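Local coordinates for fiber protein (Snake adenovirus 1, PDB 4D0U) that probably forms trimeric spikes at the capsid vertices and attaches the virion to a host receptor, most likely through its head domain, at residues S38-E46 and F58-G66. The protein carries 2 engineered substitutions. Sequence-based numbering, arbitrary orientation. Where two conformers were deposited one is given.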
ATOM      1  N   SER A  38       7.428  20.373   0.455  1.00 51.20           N
ATOM      2  CA  SER A  38       6.791  19.092   0.119  1.00 45.60           C
ATOM      3  C   SER A  38       7.406  18.491  -1.152  1.00 38.70           C
ATOM      4  O   SER A  38       7.846  19.225  -2.051  1.00 39.96           O
ATOM      5  CB  SER A  38       5.272  19.281  -0.058  1.00 47.45           C
ATOM      6  OG  SER A  38       4.601  18.039  -0.242  1.00 46.64           O
ATOM      7  N   LYS A  39       7.418  17.162  -1.236  1.00 29.79           N
ATOM      8  CA  LYS A  39       7.835  16.497  -2.477  1.00 24.43           C
ATOM      9  C   LYS A  39       6.654  16.213  -3.408  1.00 22.15           C
ATOM     10  O   LYS A  39       6.852  15.753  -4.539  1.00 20.58           O
ATOM     11  CB  LYS A  39       8.592  15.206  -2.175  1.00 22.00           C
ATOM     12  CG  LYS A  39       9.905  15.417  -1.425  1.00 21.88           C
ATOM     13  CD  LYS A  39      10.594  14.089  -1.145  1.00 20.45           C
ATOM     14  CE  LYS A  39      11.673  14.229  -0.093  1.00 20.36           C
ATOM     15  NZ  LYS A  39      12.564  13.035  -0.029  1.00 20.03           N
ATOM     16  N   THR A  40       5.449  16.520  -2.927  1.00 21.08           N
ATOM     17  CA  THR A  40       4.220  16.255  -3.678  1.00 21.61           C
ATOM     18  C   THR A  40       3.961  17.355  -4.688  1.00 22.87           C
ATOM     19  O   THR A  40       3.763  18.510  -4.312  1.00 24.50           O
ATOM     20  CB  THR A  40       3.021  16.090  -2.731  1.00 22.57           C
ATOM     21  OG1 THR A  40       3.294  15.001  -1.841  1.00 23.33           O
ATOM     22  CG2 THR A  40       1.757  15.767  -3.497  1.00 23.44           C
ATOM     23  N   SER A  41       3.973  16.995  -5.966  1.00 21.66           N
ATOM     24  CA  SER A  41       3.783  17.959  -7.063  1.00 22.49           C
ATOM     25  C   SER A  41       2.380  17.890  -7.683  1.00 23.58           C
ATOM     26  O   SER A  41       1.987  18.763  -8.459  1.00 23.85           O
ATOM     27  CB  SER A  41       4.836  17.731  -8.148  1.00 22.65           C
ATOM     28  OG  SER A  41       4.930  16.358  -8.519  1.00 24.56           O
ATOM     29  N   LEU A  42       1.638  16.827  -7.376  1.00 22.47           N
ATOM     30  CA  LEU A  42       0.245  16.702  -7.807  1.00 22.61           C
ATOM     31  C   LEU A  42      -0.500  15.848  -6.799  1.00 21.41           C
ATOM     32  O   LEU A  42      -0.011  14.793  -6.387  1.00 21.19           O
ATOM     33  CB  LEU A  42       0.146  16.069  -9.202  1.00 24.74           C
ATOM     34  CG  LEU A  42      -1.308  15.763  -9.603  1.00 26.40           C
ATOM     35  CD1 LEU A  42      -1.912  16.968 -10.297  1.00 28.13           C
ATOM     36  CD2 LEU A  42      -1.425  14.529 -10.477  1.00 28.94           C
ATOM     37  N   ASP A  43      -1.675  16.300  -6.376  1.00 21.85           N
ATOM     38  CA  ASP A  43      -2.468  15.482  -5.480  1.00 23.59           C
ATOM     39  C   ASP A  43      -3.927  15.761  -5.678  1.00 24.01           C
ATOM     40  O   ASP A  43      -4.442  16.693  -5.050  1.00 26.02           O
ATOM     41  CB  ASP A  43      -2.079  15.764  -4.018  1.00 25.50           C
ATOM     42  CG  ASP A  43      -2.131  14.534  -3.159  1.00 28.74           C
ATOM     43  OD1 ASP A  43      -2.462  13.463  -3.707  1.00 27.45           O
ATOM     44  OD2 ASP A  43      -1.825  14.617  -1.939  1.00 31.44           O
ATOM     45  N   ILE A  44      -4.599  14.975  -6.525  1.00 21.78           N
ATOM     46  CA  ILE A  44      -5.996  15.232  -6.844  1.00 21.96           C
ATOM     47  C   ILE A  44      -6.894  14.044  -6.526  1.00 20.62           C
ATOM     48  O   ILE A  44      -6.442  12.909  -6.460  1.00 19.31           O
ATOM     49  CB  ILE A  44      -6.184  15.600  -8.321  1.00 22.74           C
ATOM     50  CG1 ILE A  44      -5.813  14.422  -9.232  1.00 22.61           C
ATOM     51  CG2 ILE A  44      -5.430  16.903  -8.646  1.00 25.30           C
ATOM     52  CD1 ILE A  44      -5.881  14.693 -10.709  1.00 23.74           C
ATOM     53  N   ALA A  45      -8.173  14.324  -6.366  1.00 18.44           N
ATOM     54  CA  ALA A  45      -9.088  13.329  -5.873  1.00 17.42           C
ATOM     55  C   ALA A  45     -10.439  13.588  -6.498  1.00 17.29           C
ATOM     56  O   ALA A  45     -10.835  14.752  -6.708  1.00 16.85           O
ATOM     57  CB  ALA A  45      -9.148  13.371  -4.345  1.00 18.02           C
ATOM     58  N   GLU A  46     -11.133  12.512  -6.836  1.00 15.98           N
ATOM     59  CA  GLU A  46     -12.459  12.613  -7.404  1.00 17.26           C
ATOM     60  C   GLU A  46     -13.261  11.348  -7.190  1.00 17.95           C
ATOM     61  O   GLU A  46     -12.700  10.267  -7.047  1.00 16.33           O
ATOM     62  CB  GLU A  46     -12.415  13.004  -8.878  1.00 20.12           C
ATOM     63  CG  GLU A  46     -11.899  12.002  -9.869  1.00 20.71           C
ATOM     64  CD  GLU A  46     -11.796  12.630 -11.268  1.00 21.75           C
ATOM     65  OE1 GLU A  46     -10.906  13.500 -11.413  1.00 21.76           O
ATOM     66  OE2 GLU A  46     -12.570  12.286 -12.195  1.00 20.71           O
ATOM     67  N   PHE A  58     -11.040   8.034  -6.245  1.00 12.30           N
ATOM     68  CA  PHE A  58      -9.674   7.880  -6.707  1.00 12.26           C
ATOM     69  C   PHE A  58      -8.860   9.070  -6.278  1.00 12.55           C
ATOM     70  O   PHE A  58      -9.360  10.191  -6.272  1.00 14.24           O
ATOM     71  CB  PHE A  58      -9.632   7.738  -8.225  1.00 12.97           C
ATOM     72  CG  PHE A  58     -10.125   6.399  -8.700  1.00 14.25           C
ATOM     73  CD1 PHE A  58      -9.250   5.324  -8.786  1.00 15.30           C
ATOM     74  CD2 PHE A  58     -11.480   6.203  -8.991  1.00 16.47           C
ATOM     75  CE1 PHE A  58      -9.696   4.071  -9.201  1.00 14.80           C
ATOM     76  CE2 PHE A  58     -11.925   4.954  -9.405  1.00 15.77           C
ATOM     77  CZ  PHE A  58     -11.037   3.894  -9.489  1.00 15.57           C
ATOM     78  N   GLN A  59      -7.610   8.817  -5.923  1.00 12.07           N
ATOM     79  CA  GLN A  59      -6.617   9.891  -5.712  1.00 12.24           C
ATOM     80  C   GLN A  59      -5.437   9.642  -6.603  1.00 12.44           C
ATOM     81  O   GLN A  59      -4.956   8.511  -6.694  1.00 12.21           O
ATOM     82  CB  GLN A  59      -6.199   9.933  -4.246  1.00 12.72           C
ATOM     83  CG  GLN A  59      -4.966  10.791  -3.975  1.00 14.27           C
ATOM     84  CD  GLN A  59      -4.390  10.535  -2.598  1.00 15.98           C
ATOM     85  OE1 GLN A  59      -4.818   9.613  -1.905  1.00 17.35           O
ATOM     86  NE2 GLN A  59      -3.421  11.348  -2.198  1.00 18.04           N
ATOM     87  N   ALA A  60      -4.984  10.674  -7.320  1.00 11.86           N
ATOM     88  CA  ALA A  60      -3.799  10.560  -8.182  1.00 12.27           C
ATOM     89  C   ALA A  60      -2.738  11.452  -7.582  1.00 13.19           C
ATOM     90  O   ALA A  60      -2.988  12.642  -7.336  1.00 14.30           O
ATOM     91  CB  ALA A  60      -4.119  11.008  -9.618  1.00 12.53           C
ATOM     92  N   ARG A  61      -1.586  10.874  -7.279  1.00 12.63           N
ATOM     93  CA  ARG A  61      -0.514  11.634  -6.623  1.00 13.90           C
ATOM     94  C   ARG A  61       0.787  11.513  -7.404  1.00 14.66           C
ATOM     95  O   ARG A  61       1.177  10.440  -7.841  1.00 14.48           O
ATOM     96  CB  ARG A  61      -0.324  11.155  -5.177  1.00 15.58           C
ATOM     97  CG  ARG A  61       0.819  11.840  -4.434  1.00 19.56           C
ATOM     98  CD  ARG A  61       0.980  11.225  -3.061  1.00 23.41           C
ATOM     99  NE  ARG A  61      -0.014  11.756  -2.137  1.00 31.30           N
ATOM    100  CZ  ARG A  61      -0.336  11.204  -0.960  1.00 34.85           C
ATOM    101  NH1 ARG A  61       0.244  10.068  -0.539  1.00 34.14           N
ATOM    102  NH2 ARG A  61      -1.254  11.797  -0.201  1.00 35.40           N
ATOM    103  N   GLU A  62       1.479  12.637  -7.571  1.00 14.48           N
ATOM    104  CA  GLU A  62       2.840  12.623  -8.115  1.00 14.91           C
ATOM    105  C   GLU A  62       3.809  13.131  -7.036  1.00 14.92           C
ATOM    106  O   GLU A  62       3.536  14.156  -6.403  1.00 15.70           O
ATOM    107  CB  GLU A  62       2.900  13.526  -9.333  1.00 16.45           C
ATOM    108  CG  GLU A  62       4.247  13.450 -10.024  1.00 19.42           C
ATOM    109  CD  GLU A  62       4.338  14.357 -11.216  1.00 22.45           C
ATOM    110  OE1 GLU A  62       4.448  15.595 -11.024  1.00 27.29           O
ATOM    111  OE2 GLU A  62       4.277  13.837 -12.340  1.00 25.42           O
ATOM    112  N   GLU A  63       4.892  12.387  -6.804  1.00 14.45           N
ATOM    113  CA  GLU A  63       5.926  12.775  -5.854  1.00 15.70           C
ATOM    114  C   GLU A  63       7.271  12.845  -6.543  1.00 16.64           C
ATOM    115  O   GLU A  63       7.677  11.915  -7.243  1.00 15.68           O
ATOM    116  CB  GLU A  63       6.001  11.805  -4.662  1.00 16.95           C
ATOM    117  CG  GLU A  63       4.711  11.784  -3.858  1.00 18.89           C
ATOM    118  CD  GLU A  63       4.623  10.563  -2.946  1.00 20.97           C
ATOM    119  OE1 GLU A  63       5.307  10.582  -1.900  1.00 21.36           O
ATOM    120  OE2 GLU A  63       3.856   9.620  -3.259  1.00 19.21           O
ATOM    121  N   GLU A  64       7.956  13.975  -6.340  1.00 19.00           N
ATOM    122  CA  GLU A  64       9.263  14.176  -6.936  1.00 22.27           C
ATOM    123  C   GLU A  64      10.325  13.775  -5.910  1.00 21.97           C
ATOM    124  O   GLU A  64      10.443  14.405  -4.844  1.00 23.81           O
ATOM    125  CB  GLU A  64       9.404  15.632  -7.403  1.00 25.35           C
ATOM    126  CG  GLU A  64       8.619  15.867  -8.695  1.00 32.61           C
ATOM    127  CD  GLU A  64       8.367  17.327  -9.021  1.00 41.39           C
ATOM    128  OE1 GLU A  64       8.820  18.221  -8.263  1.00 44.65           O
ATOM    129  OE2 GLU A  64       7.708  17.579 -10.057  1.00 47.44           O
ATOM    130  N   LEU A  65      11.040  12.698  -6.235  0.50 21.32           N
ATOM    131  CA  LEU A  65      12.079  12.106  -5.395  0.50 21.96           C
ATOM    132  C   LEU A  65      13.415  12.208  -6.133  0.50 22.58           C
ATOM    133  O   LEU A  65      14.154  11.228  -6.272  0.50 24.08           O
ATOM    134  CB  LEU A  65      11.758  10.633  -5.088  0.50 21.13           C
ATOM    135  CG  LEU A  65      10.283  10.220  -4.962  0.50 20.37           C
ATOM    136  CD1 LEU A  65      10.157   8.722  -5.144  0.50 20.31           C
ATOM    137  CD2 LEU A  65       9.702  10.633  -3.619  0.50 20.43           C
ATOM    138  N   GLY A  66      13.718  13.402  -6.621  1.00 22.55           N
ATOM    139  CA  GLY A  66      15.073  13.685  -7.099  1.00 22.84           C
ATOM    140  C   GLY A  66      15.214  13.219  -8.518  1.00 22.78           C
ATOM    141  O   GLY A  66      14.500  13.711  -9.388  1.00 23.58           O
TER
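Glu46 and Phe58 exchange two backbone hydrogen bonds, and the same antiparallel ladder continues through Ile44 with Ala60 and Leu42 with Glu62, joining strands 40-49 and 55-65 of the fiber head as a hairpin. At Glu62 the register slips by one residue in a classic beta bulge. Glu62 O takes a bond from Ser41 N at 2.9 Å and a weak one from Leu42 N at 3.4 Å; beyond it, Glu64 N reaches Lys39 O at 2.8 Å.

The bulge also turns the Ser41 side chain to Glu62. With OG between the backbone N and carbonyl carbon (chi1 49°), the hydroxyl donates to the anti lone pair of Glu62 OE1 at 2.7 Å, while Glu62 OE2 pairs with Arg71 of the next strand.

On the face carrying Asp43, Gln59 and Arg61, the Gln59 NE2 bond to Asp43 OD1 is nearly straight, 2.8 Å long and within the amide plane. Arg61 lies alongside Asp43, its guanidinium turned 61° from the carboxylate; weak hydrogen bonds, from NE to both carboxylate oxygens and from NH2 to OD2 at 3.4 Å, make a loose salt bridge.

The mixed face of Leu42, Ile44, Ala60 and Glu62 has an apolar patch, Ile44 CG1 lying 3.8 Å from Ala60 CB; Phe96 of helix 91-98 packs on Ala60.

Arg61 pairs more strongly with Glu63 of a second subunit, whose Lys39 bridges to Asp43; these donors probably stabilise Asp43 as an anion at the trimer interface.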